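Local coordinates for 3-methyladenine dna-glycosylase (Archaeoglobus fulgidus, PDB 2JHJ), which is an AlkA-type DNA glycosylase that joins a TATA-box-binding-protein-like domain to a helical HhH-GPD domain of the base excision DNA repair superfamily, at residues Pro22-Pro27 / Leu139-Val144; Ala47-Pro52 / Leu156-Phe161; Met16-Leu21 / Leu281-Arg286. One frame throughout, in Å; residues are numbered along the deposited sequence.

Interaction 1: Pro22-Pro27 / Leu139-Val144; sequences PELPTP and LAAKIV. With NA (sodium ion), chain D.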
loop_
_atom_site.group_PDB
_atom_site.type_symbol
_atom_site.label_atom_id
_atom_site.label_comp_id
_atom_site.label_asym_id
_atom_site.label_seq_id
_atom_site.Cartn_x
_atom_site.Cartn_y
_atom_site.Cartn_z
ATOM N N PRO A 22 6.835 10.725 -3.825
ATOM C CA PRO A 22 5.821 11.426 -3.027
ATOM C C PRO A 22 5.228 12.645 -3.758
ATOM O O PRO A 22 4.038 12.931 -3.638
ATOM C CB PRO A 22 6.587 11.846 -1.774
ATOM C CG PRO A 22 8.029 11.902 -2.200
ATOM C CD PRO A 22 8.177 10.815 -3.221
ATOM N N GLU A 23 6.047 13.325 -4.548
ATOM C CA GLU A 23 5.615 14.568 -5.177
ATOM C C GLU A 23 4.706 14.342 -6.388
ATOM O O GLU A 23 3.815 15.164 -6.658
ATOM C CB GLU A 23 6.829 15.449 -5.500
ATOM C CG GLU A 23 7.907 14.795 -6.390
ATOM C CD GLU A 23 8.680 13.664 -5.698
ATOM O OE1 GLU A 23 9.399 13.940 -4.716
ATOM O OE2 GLU A 23 8.575 12.505 -6.147
ATOM N N LEU A 24 4.900 13.221 -7.086
ATOM C CA LEU A 24 4.095 12.882 -8.252
ATOM C C LEU A 24 2.764 12.227 -7.815
ATOM O O LEU A 24 2.781 11.325 -6.968
ATOM C CB LEU A 24 4.914 11.945 -9.152
ATOM C CG LEU A 24 4.400 11.572 -10.537
ATOM C CD1 LEU A 24 4.606 12.762 -11.448
ATOM C CD2 LEU A 24 5.155 10.341 -11.054
ATOM N N PRO A 25 1.616 12.665 -8.384
ATOM C CA PRO A 25 0.356 12.083 -7.935
ATOM C C PRO A 25 0.163 10.623 -8.366
ATOM O O PRO A 25 -0.163 10.337 -9.529
ATOM C CB PRO A 25 -0.717 13.026 -8.538
ATOM C CG PRO A 25 0.073 14.252 -9.084
ATOM C CD PRO A 25 1.401 13.674 -9.446
ATOM N N THR A 26 0.342 9.709 -7.405
ATOM C CA THR A 26 0.337 8.272 -7.670
ATOM C C THR A 26 -0.801 7.372 -7.109
ATOM O O THR A 26 -0.628 6.141 -7.149
ATOM C CB THR A 26 1.670 7.642 -7.183
ATOM O OG1 THR A 26 1.952 8.139 -5.875
ATOM C CG2 THR A 26 2.804 8.012 -8.110
ATOM N N PRO A 27 -1.965 7.923 -6.662
ATOM C CA PRO A 27 -2.470 9.316 -6.717
ATOM C C PRO A 27 -2.007 10.231 -5.583
ATOM O O PRO A 27 -2.210 11.465 -5.686
ATOM C CB PRO A 27 -4.006 9.146 -6.656
ATOM C CG PRO A 27 -4.187 7.903 -5.792
ATOM C CD PRO A 27 -2.974 7.012 -6.063
ATOM N N LEU A 139 3.788 4.826 -14.093
ATOM C CA LEU A 139 2.660 4.313 -14.889
ATOM C C LEU A 139 1.326 4.601 -14.181
ATOM O O LEU A 139 0.358 5.089 -14.797
ATOM C CB LEU A 139 2.846 2.815 -15.185
ATOM C CG LEU A 139 3.775 2.434 -16.344
ATOM C CD1 LEU A 139 4.072 0.940 -16.302
ATOM C CD2 LEU A 139 3.162 2.836 -17.719
ATOM N N ALA A 140 1.292 4.316 -12.884
ATOM C CA ALA A 140 0.128 4.641 -12.052
ATOM C C ALA A 140 -0.194 6.144 -12.104
ATOM O O ALA A 140 -1.359 6.516 -12.199
ATOM C CB ALA A 140 0.327 4.162 -10.600
ATOM N N ALA A 141 0.838 6.994 -12.034
ATOM C CA ALA A 141 0.648 8.427 -12.167
ATOM C C ALA A 141 0.036 8.845 -13.525
ATOM O O ALA A 141 -0.808 9.732 -13.573
ATOM C CB ALA A 141 1.972 9.168 -11.922
ATOM N N LYS A 142 0.450 8.212 -14.617
ATOM C CA LYS A 142 -0.108 8.522 -15.942
ATOM C C LYS A 142 -1.601 8.175 -15.980
ATOM O O LYS A 142 -2.431 8.948 -16.481
ATOM C CB LYS A 142 0.625 7.743 -17.052
ATOM C CG LYS A 142 2.082 8.206 -17.302
ATOM C CD LYS A 142 2.136 9.550 -18.055
ATOM C CE LYS A 142 3.588 9.996 -18.394
ATOM N NZ LYS A 142 3.631 11.261 -19.256
ATOM N N ILE A 143 -1.923 6.998 -15.447
ATOM C CA ILE A 143 -3.292 6.454 -15.400
ATOM C C ILE A 143 -4.179 7.319 -14.513
ATOM O O ILE A 143 -5.345 7.625 -14.856
ATOM C CB ILE A 143 -3.232 4.991 -14.877
ATOM C CG1 ILE A 143 -2.650 4.071 -15.968
ATOM C CG2 ILE A 143 -4.617 4.483 -14.392
ATOM C CD1 ILE A 143 -2.296 2.630 -15.439
ATOM N N VAL A 144 -3.614 7.729 -13.373
ATOM C CA VAL A 144 -4.280 8.671 -12.473
ATOM C C VAL A 144 -4.552 10.002 -13.178
ATOM O O VAL A 144 -5.670 10.543 -13.119
ATOM C CB VAL A 144 -3.465 8.870 -11.165
ATOM C CG1 VAL A 144 -3.825 10.203 -10.453
ATOM C CG2 VAL A 144 -3.672 7.666 -10.244
HETATM NA NA NA D . 3.035 10.408 -4.973
HETATM O O HOH W 1 -0.764 11.893 -11.846
HETATM O O HOH W 2 3.256 8.830 -3.327
#
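Leu-24 lays the end of its side chain over the methyl of Ala-141, with CD2 3.5 Å from Ala-141 CB. Its CG stands opposite the backbone N (chi1 -172°), and this helps carry the CD2 branch across to the helix although the side chain does not start out in that direction. Ala-141 is the hub on the helix: its CB also meets Thr-26 CG2 more loosely, and its CA makes a CA-H...O contact of 3.4 Å with Pro-25 O, bent to 137° at the hydrogen. One water ties the two backbones together, donating to Pro-25 O at 2.9 Å and to Ala-141 O at 2.8 Å, so Pro-25 O is used twice although no direct hydrogen bond joins the segments. One turn further on, Val-144 spreads both methyls against the ring of Pro-27, CG1 and CG2 each 3.9 Å from Pro-27 CB. A cis peptide precedes that proline and helps set the course of the loop.

Thr-26 turns its CB away from the helix, and OG1, lodged between the backbone N and the carbonyl carbon (chi1 46°), binds the sodium ion at 2.7 Å. Leu-24 O binds the same ion at 2.2 Å, and Leu-21, Asp-28 and a water complete the site, which probably helps hold the loop's shape. The loop runs from helix 12-17 to strand 29-31 and rests on helix 133-147. Lys-124 of helix 118-128 hydrogen-bonds Thr-26 O, while Tyr-159 of strand 156-159 packs on both Pro-25 and Val-144.

Interaction 2: Ala47-Pro52 / Leu156-Phe161; sequences AVMAYP and LKFYGF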
loop_
_atom_site.group_PDB
_atom_site.type_symbol
_atom_site.label_atom_id
_atom_site.label_comp_id
_atom_site.label_asym_id
_atom_site.label_seq_id
_atom_site.Cartn_x
_atom_site.Cartn_y
_atom_site.Cartn_z
ATOM N N ALA A 47 -11.797 15.660 -1.218
ATOM C CA ALA A 47 -10.435 16.029 -0.838
ATOM C C ALA A 47 -10.148 15.607 0.597
ATOM O O ALA A 47 -10.938 15.867 1.495
ATOM C CB ALA A 47 -10.236 17.540 -0.988
ATOM N N VAL A 48 -9.022 14.930 0.816
ATOM C CA VAL A 48 -8.574 14.597 2.178
ATOM C C VAL A 48 -7.082 14.884 2.258
ATOM O O VAL A 48 -6.347 14.557 1.336
ATOM C CB VAL A 48 -8.821 13.103 2.584
ATOM C CG1 VAL A 48 -8.393 12.864 4.041
ATOM C CG2 VAL A 48 -10.261 12.735 2.461
ATOM N N MET A 49 -6.654 15.513 3.352
ATOM C CA MET A 49 -5.222 15.709 3.635
ATOM C C MET A 49 -4.924 15.401 5.104
ATOM O O MET A 49 -5.806 15.479 5.949
ATOM C CB MET A 49 -4.759 17.131 3.257
ATOM C CG MET A 49 -5.483 18.266 3.973
ATOM S SD MET A 49 -5.060 19.914 3.325
ATOM C CE MET A 49 -3.576 20.221 4.261
ATOM N N ALA A 50 -3.671 15.060 5.402
ATOM C CA ALA A 50 -3.296 14.693 6.741
ATOM C C ALA A 50 -1.881 15.134 7.041
ATOM O O ALA A 50 -1.009 15.074 6.180
ATOM C CB ALA A 50 -3.459 13.186 6.977
ATOM N N TYR A 51 -1.649 15.531 8.293
ATOM C CA TYR A 51 -0.311 15.955 8.705
ATOM C C TYR A 51 -0.289 15.932 10.232
ATOM O O TYR A 51 -1.350 16.025 10.873
ATOM C CB TYR A 51 0.034 17.349 8.115
ATOM C CG TYR A 51 -0.976 18.408 8.466
ATOM C CD1 TYR A 51 -0.879 19.122 9.673
ATOM C CD2 TYR A 51 -2.034 18.698 7.604
ATOM C CE1 TYR A 51 -1.817 20.107 10.012
ATOM C CE2 TYR A 51 -2.969 19.680 7.919
ATOM C CZ TYR A 51 -2.852 20.381 9.127
ATOM O OH TYR A 51 -3.796 21.318 9.436
ATOM N N PRO A 52 0.895 15.754 10.823
ATOM C CA PRO A 52 0.916 15.735 12.267
ATOM C C PRO A 52 0.873 17.148 12.897
ATOM O O PRO A 52 1.439 18.091 12.364
ATOM C CB PRO A 52 2.236 15.033 12.567
ATOM C CG PRO A 52 3.131 15.453 11.445
ATOM C CD PRO A 52 2.238 15.553 10.245
ATOM N N LEU A 156 -5.702 23.771 -3.474
ATOM C CA LEU A 156 -4.931 22.557 -3.816
ATOM C C LEU A 156 -5.715 21.561 -4.672
ATOM O O LEU A 156 -6.935 21.441 -4.539
ATOM C CB LEU A 156 -4.430 21.861 -2.537
ATOM C CG LEU A 156 -3.401 22.569 -1.638
ATOM C CD1 LEU A 156 -3.366 21.895 -0.262
ATOM C CD2 LEU A 156 -2.002 22.612 -2.264
ATOM N N LYS A 157 -5.003 20.877 -5.564
ATOM C CA LYS A 157 -5.575 19.783 -6.339
ATOM C C LYS A 157 -5.258 18.450 -5.664
ATOM O O LYS A 157 -4.106 18.209 -5.287
ATOM C CB LYS A 157 -5.033 19.773 -7.775
ATOM C CG LYS A 157 -5.645 20.827 -8.686
ATOM C CD LYS A 157 -4.757 21.028 -9.905
ATOM C CE LYS A 157 -5.038 22.377 -10.604
ATOM N NZ LYS A 157 -3.851 22.802 -11.430
ATOM N N PHE A 158 -6.293 17.605 -5.570
ATOM C CA PHE A 158 -6.273 16.292 -4.932
ATOM C C PHE A 158 -6.624 15.307 -6.024
ATOM O O PHE A 158 -7.545 15.549 -6.802
ATOM C CB PHE A 158 -7.325 16.201 -3.815
ATOM C CG PHE A 158 -7.124 17.189 -2.701
ATOM C CD1 PHE A 158 -6.736 16.754 -1.434
ATOM C CD2 PHE A 158 -7.361 18.566 -2.909
ATOM C CE1 PHE A 158 -6.552 17.671 -0.380
ATOM C CE2 PHE A 158 -7.170 19.492 -1.868
ATOM C CZ PHE A 158 -6.769 19.044 -0.609
ATOM N N TYR A 159 -5.891 14.200 -6.076
ATOM C CA TYR A 159 -6.000 13.257 -7.200
ATOM C C TYR A 159 -6.439 11.898 -6.669
ATOM O O TYR A 159 -6.025 11.500 -5.575
ATOM C CB TYR A 159 -4.643 13.139 -7.907
ATOM C CG TYR A 159 -4.075 14.459 -8.407
ATOM C CD1 TYR A 159 -4.314 14.884 -9.709
ATOM C CD2 TYR A 159 -3.312 15.290 -7.571
ATOM C CE1 TYR A 159 -3.823 16.108 -10.174
ATOM C CE2 TYR A 159 -2.783 16.513 -8.033
ATOM C CZ TYR A 159 -3.049 16.910 -9.338
ATOM O OH TYR A 159 -2.537 18.101 -9.821
ATOM N N GLY A 160 -7.267 11.187 -7.425
ATOM C CA GLY A 160 -7.758 9.886 -6.970
ATOM C C GLY A 160 -7.357 8.787 -7.951
ATOM O O GLY A 160 -7.131 9.057 -9.138
ATOM N N PHE A 161 -7.272 7.548 -7.462
ATOM C CA PHE A 161 -7.116 6.441 -8.363
ATOM C C PHE A 161 -8.427 6.251 -9.153
ATOM O O PHE A 161 -9.492 6.380 -8.582
ATOM C CB PHE A 161 -6.733 5.152 -7.602
ATOM C CG PHE A 161 -6.208 4.099 -8.506
ATOM C CD1 PHE A 161 -4.876 4.160 -8.943
ATOM C CD2 PHE A 161 -7.072 3.111 -9.023
ATOM C CE1 PHE A 161 -4.350 3.196 -9.808
ATOM C CE2 PHE A 161 -6.581 2.153 -9.897
ATOM C CZ PHE A 161 -5.202 2.186 -10.300
#
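Ala-47 sets its CB squarely over one face of the Phe-158 ring, 3.4 Å from the ring centroid and only 5° off the normal: a nearly centred CH-pi contact. Around the rim of the same ring, Val-48 O lies in the ring plane at the edge, 3.6 Å from Phe-158 CD1, where the slightly positive ring hydrogens face a carbonyl. Met-49 CB adds an apolar touch at that edge, 4.1 Å from Phe-158 CE1. Phe-158 is thus held by backbone and side chain together, in a buried spot that Trp-153 and Arg-36 also help to line.

Toward the partly exposed side the fit slackens. There Met-49 SD reaches only to within 4.4 Å of Leu-156 CD1, its chain first rising from the cramped position between the backbone N and carbonyl carbon (chi1 59°). No hydrogen bond links the segments. The strands run almost perpendicular, at 101°, and share no sheet; the Phe-158 side chain bridges most of the gap. This is the docking of a two-stranded hairpin, 150-153 with 156-159, in the HhH-GPD part of the chain onto strand 44-54 of the five-stranded antiparallel sheet in the TBP-like domain.

Interaction 3: Met16-Leu21 / Leu281-Arg286; sequences MKFFVL and LFLYDR. With NA (sodium ion), chain D.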
loop_
_atom_site.group_PDB
_atom_site.type_symbol
_atom_site.label_atom_id
_atom_site.label_comp_id
_atom_site.label_asym_id
_atom_site.label_seq_id
_atom_site.Cartn_x
_atom_site.Cartn_y
_atom_site.Cartn_z
ATOM N N MET A 16 5.986 8.828 5.684
ATOM C CA MET A 16 6.027 9.444 4.350
ATOM C C MET A 16 7.137 8.898 3.489
ATOM O O MET A 16 7.036 8.900 2.268
ATOM C CB MET A 16 6.140 10.967 4.454
ATOM C CG MET A 16 4.909 11.610 5.173
ATOM S SD MET A 16 3.311 11.235 4.387
ATOM C CE MET A 16 2.655 9.899 5.417
ATOM N N LYS A 17 8.216 8.441 4.123
ATOM C CA LYS A 17 9.394 7.952 3.397
ATOM C C LYS A 17 9.049 6.636 2.652
ATOM O O LYS A 17 9.761 6.217 1.723
ATOM C CB LYS A 17 10.523 7.755 4.413
ATOM C CG LYS A 17 11.873 7.329 3.870
ATOM C CD LYS A 17 12.915 7.187 5.000
ATOM C CE LYS A 17 13.218 8.516 5.683
ATOM N NZ LYS A 17 14.206 9.333 4.895
ATOM N N PHE A 18 7.968 5.970 3.070
ATOM C CA PHE A 18 7.515 4.762 2.376
ATOM C C PHE A 18 7.147 4.998 0.909
ATOM O O PHE A 18 7.310 4.088 0.066
ATOM C CB PHE A 18 6.365 4.055 3.127
ATOM C CG PHE A 18 6.221 2.605 2.778
ATOM C CD1 PHE A 18 7.091 1.643 3.326
ATOM C CD2 PHE A 18 5.231 2.192 1.874
ATOM C CE1 PHE A 18 6.969 0.276 2.987
ATOM C CE2 PHE A 18 5.102 0.842 1.527
ATOM C CZ PHE A 18 5.981 -0.113 2.084
ATOM N N PHE A 19 6.637 6.188 0.600
ATOM C CA PHE A 19 6.290 6.547 -0.771
ATOM C C PHE A 19 7.561 6.742 -1.624
ATOM O O PHE A 19 8.507 7.393 -1.200
ATOM C CB PHE A 19 5.434 7.826 -0.796
ATOM C CG PHE A 19 4.110 7.700 -0.053
ATOM C CD1 PHE A 19 3.092 6.870 -0.549
ATOM C CD2 PHE A 19 3.891 8.396 1.134
ATOM C CE1 PHE A 19 1.855 6.732 0.132
ATOM C CE2 PHE A 19 2.657 8.264 1.850
ATOM C CZ PHE A 19 1.645 7.426 1.339
ATOM N N VAL A 20 7.554 6.205 -2.836
ATOM C CA VAL A 20 8.736 6.250 -3.692
ATOM C C VAL A 20 8.802 7.562 -4.452
ATOM O O VAL A 20 9.869 8.157 -4.591
ATOM C CB VAL A 20 8.739 5.053 -4.657
ATOM C CG1 VAL A 20 9.906 5.173 -5.682
ATOM C CG2 VAL A 20 8.860 3.771 -3.851
ATOM N N LEU A 21 7.652 8.019 -4.929
ATOM C CA LEU A 21 7.569 9.278 -5.654
ATOM C C LEU A 21 6.497 10.105 -4.975
ATOM O O LEU A 21 5.375 10.189 -5.479
ATOM C CB LEU A 21 7.202 9.020 -7.125
ATOM C CG LEU A 21 8.190 8.198 -7.960
ATOM C CD1 LEU A 21 7.631 7.957 -9.367
ATOM C CD2 LEU A 21 9.556 8.904 -7.990
ATOM N N LEU A 281 10.960 -4.631 5.955
ATOM C CA LEU A 281 11.845 -5.298 4.997
ATOM C C LEU A 281 11.959 -4.473 3.716
ATOM O O LEU A 281 13.064 -4.336 3.186
ATOM C CB LEU A 281 11.391 -6.727 4.690
ATOM C CG LEU A 281 11.371 -7.722 5.856
ATOM C CD1 LEU A 281 10.808 -9.076 5.406
ATOM C CD2 LEU A 281 12.735 -7.896 6.442
ATOM N N PHE A 282 10.833 -3.953 3.215
ATOM C CA PHE A 282 10.821 -3.077 2.036
ATOM C C PHE A 282 11.671 -1.844 2.218
ATOM O O PHE A 282 12.476 -1.503 1.329
ATOM C CB PHE A 282 9.390 -2.681 1.609
ATOM C CG PHE A 282 8.644 -3.792 0.871
ATOM C CD1 PHE A 282 9.295 -4.563 -0.092
ATOM C CD2 PHE A 282 7.294 -4.048 1.147
ATOM C CE1 PHE A 282 8.626 -5.574 -0.782
ATOM C CE2 PHE A 282 6.603 -5.090 0.484
ATOM C CZ PHE A 282 7.258 -5.827 -0.503
ATOM N N LEU A 283 11.510 -1.181 3.365
ATOM C CA LEU A 283 12.382 -0.054 3.710
ATOM C C LEU A 283 13.854 -0.441 3.723
ATOM O O LEU A 283 14.680 0.269 3.157
ATOM C CB LEU A 283 12.002 0.554 5.061
ATOM C CG LEU A 283 10.683 1.342 5.124
ATOM C CD1 LEU A 283 10.308 1.566 6.563
ATOM C CD2 LEU A 283 10.856 2.695 4.402
ATOM N N TYR A 284 14.155 -1.546 4.398
ATOM C CA TYR A 284 15.508 -2.100 4.499
ATOM C C TYR A 284 16.131 -2.368 3.131
ATOM O O TYR A 284 17.270 -1.976 2.886
ATOM C CB TYR A 284 15.467 -3.385 5.295
ATOM C CG TYR A 284 16.822 -3.923 5.666
ATOM C CD1 TYR A 284 17.601 -3.278 6.617
ATOM C CD2 TYR A 284 17.319 -5.067 5.062
ATOM C CE1 TYR A 284 18.849 -3.770 6.975
ATOM C CE2 TYR A 284 18.572 -5.572 5.406
ATOM C CZ TYR A 284 19.316 -4.909 6.374
ATOM O OH TYR A 284 20.536 -5.380 6.725
ATOM N N ASP A 285 15.402 -3.052 2.264
ATOM C CA ASP A 285 15.892 -3.291 0.892
ATOM C C ASP A 285 16.108 -1.983 0.088
ATOM O O ASP A 285 17.107 -1.845 -0.633
ATOM C CB ASP A 285 14.965 -4.227 0.154
ATOM C CG ASP A 285 15.492 -4.596 -1.221
ATOM O OD1 ASP A 285 16.605 -5.194 -1.302
ATOM O OD2 ASP A 285 14.783 -4.271 -2.194
ATOM N N ARG A 286 15.177 -1.034 0.222
ATOM C CA ARG A 286 15.327 0.258 -0.438
ATOM C C ARG A 286 16.512 1.038 0.117
ATOM O O ARG A 286 17.353 1.499 -0.649
ATOM C CB ARG A 286 14.062 1.115 -0.315
ATOM C CG ARG A 286 13.004 0.786 -1.342
ATOM C CD ARG A 286 12.097 1.983 -1.661
ATOM N NE ARG A 286 11.109 2.262 -0.624
ATOM C CZ ARG A 286 9.884 1.742 -0.565
ATOM N NH1 ARG A 286 9.454 0.870 -1.477
ATOM N NH2 ARG A 286 9.091 2.089 0.427
HETATM NA NA NA D . 3.035 10.408 -4.973
HETATM O O HOH W 2 3.256 8.830 -3.327
#
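Arg-286 and Phe-18 make the polar-aromatic part of the contact, where residues 18-20 meet helix 274-287. Arg-286 is modelled in two conformers, and every guanidinium contact described here belongs to one of them and is conditional on it. In that conformer the guanidinium stands over one face of the Phe-18 ring, its CZ 4.8 Å from the ring centroid and 12° off the normal, a cation-pi pair. The two planes are 73° apart, so the group presents its edge: NH2 leads, 3.5 Å above the ring and displaced toward the rim. The bend at chi3 (-76°) of the arginine helps fold its end back over the ring. Phe-18 O lies close to the same NH2, but the angle is too poor for a hydrogen bond, and that short approach is doubtful. Val-20 CG2 packs by van der Waals contact over a face of the guanidinium, 3.8 Å from Arg-286 NH1, giving the charged group a hydrocarbon neighbour.

Apolar contacts flank the Phe-18 ring. At its edge sits Leu-283, with CG 4.0 Å from Phe-18 CD1. Phe-282 contributes its CB, 4.1 Å from Phe-18 CE1, and Phe-279 of the same helix stacks with the Phe-18 ring.

A metal bond acts at the far end of the 16-21 segment, where Leu-21 O binds the sodium ion at 2.4 Å and so links the segment to the loop that follows it.

A glycerol, probably from the crystallisation liquor, lies about 4 Å from the Phe-18 side chain and may mark a pocket. Phe-18 and Val-20 of the TBP-like part face helix 274-287, whose Phe-282 also touches Asp-240, which puts the contact probably beside the cleft between domains that AlkA-type glycosylases have.

The three contacts all tie the N-terminal, TBP-like part of the chain to later, mostly helical parts. Their segments come in the order 16-21, 22-27, 47-52, 139-144, 156-161 and 281-286, so interaction 3 encloses the other two, while interactions 1 and 2 cross. Centres of interactions 1 and 2 lie about 13 Å apart, and the contacts touch where Pro-25 and Pro-27 meet Tyr-159, Gly-160 and Phe-161. Interactions 1 and 3 are about 16 Å apart between centres and share one sodium ion and its water. Interactions 2 and 3 are farthest apart, about 20 Å between centres. Together they seat the sheet and the loop leading into its strand 29-31 along the helical body.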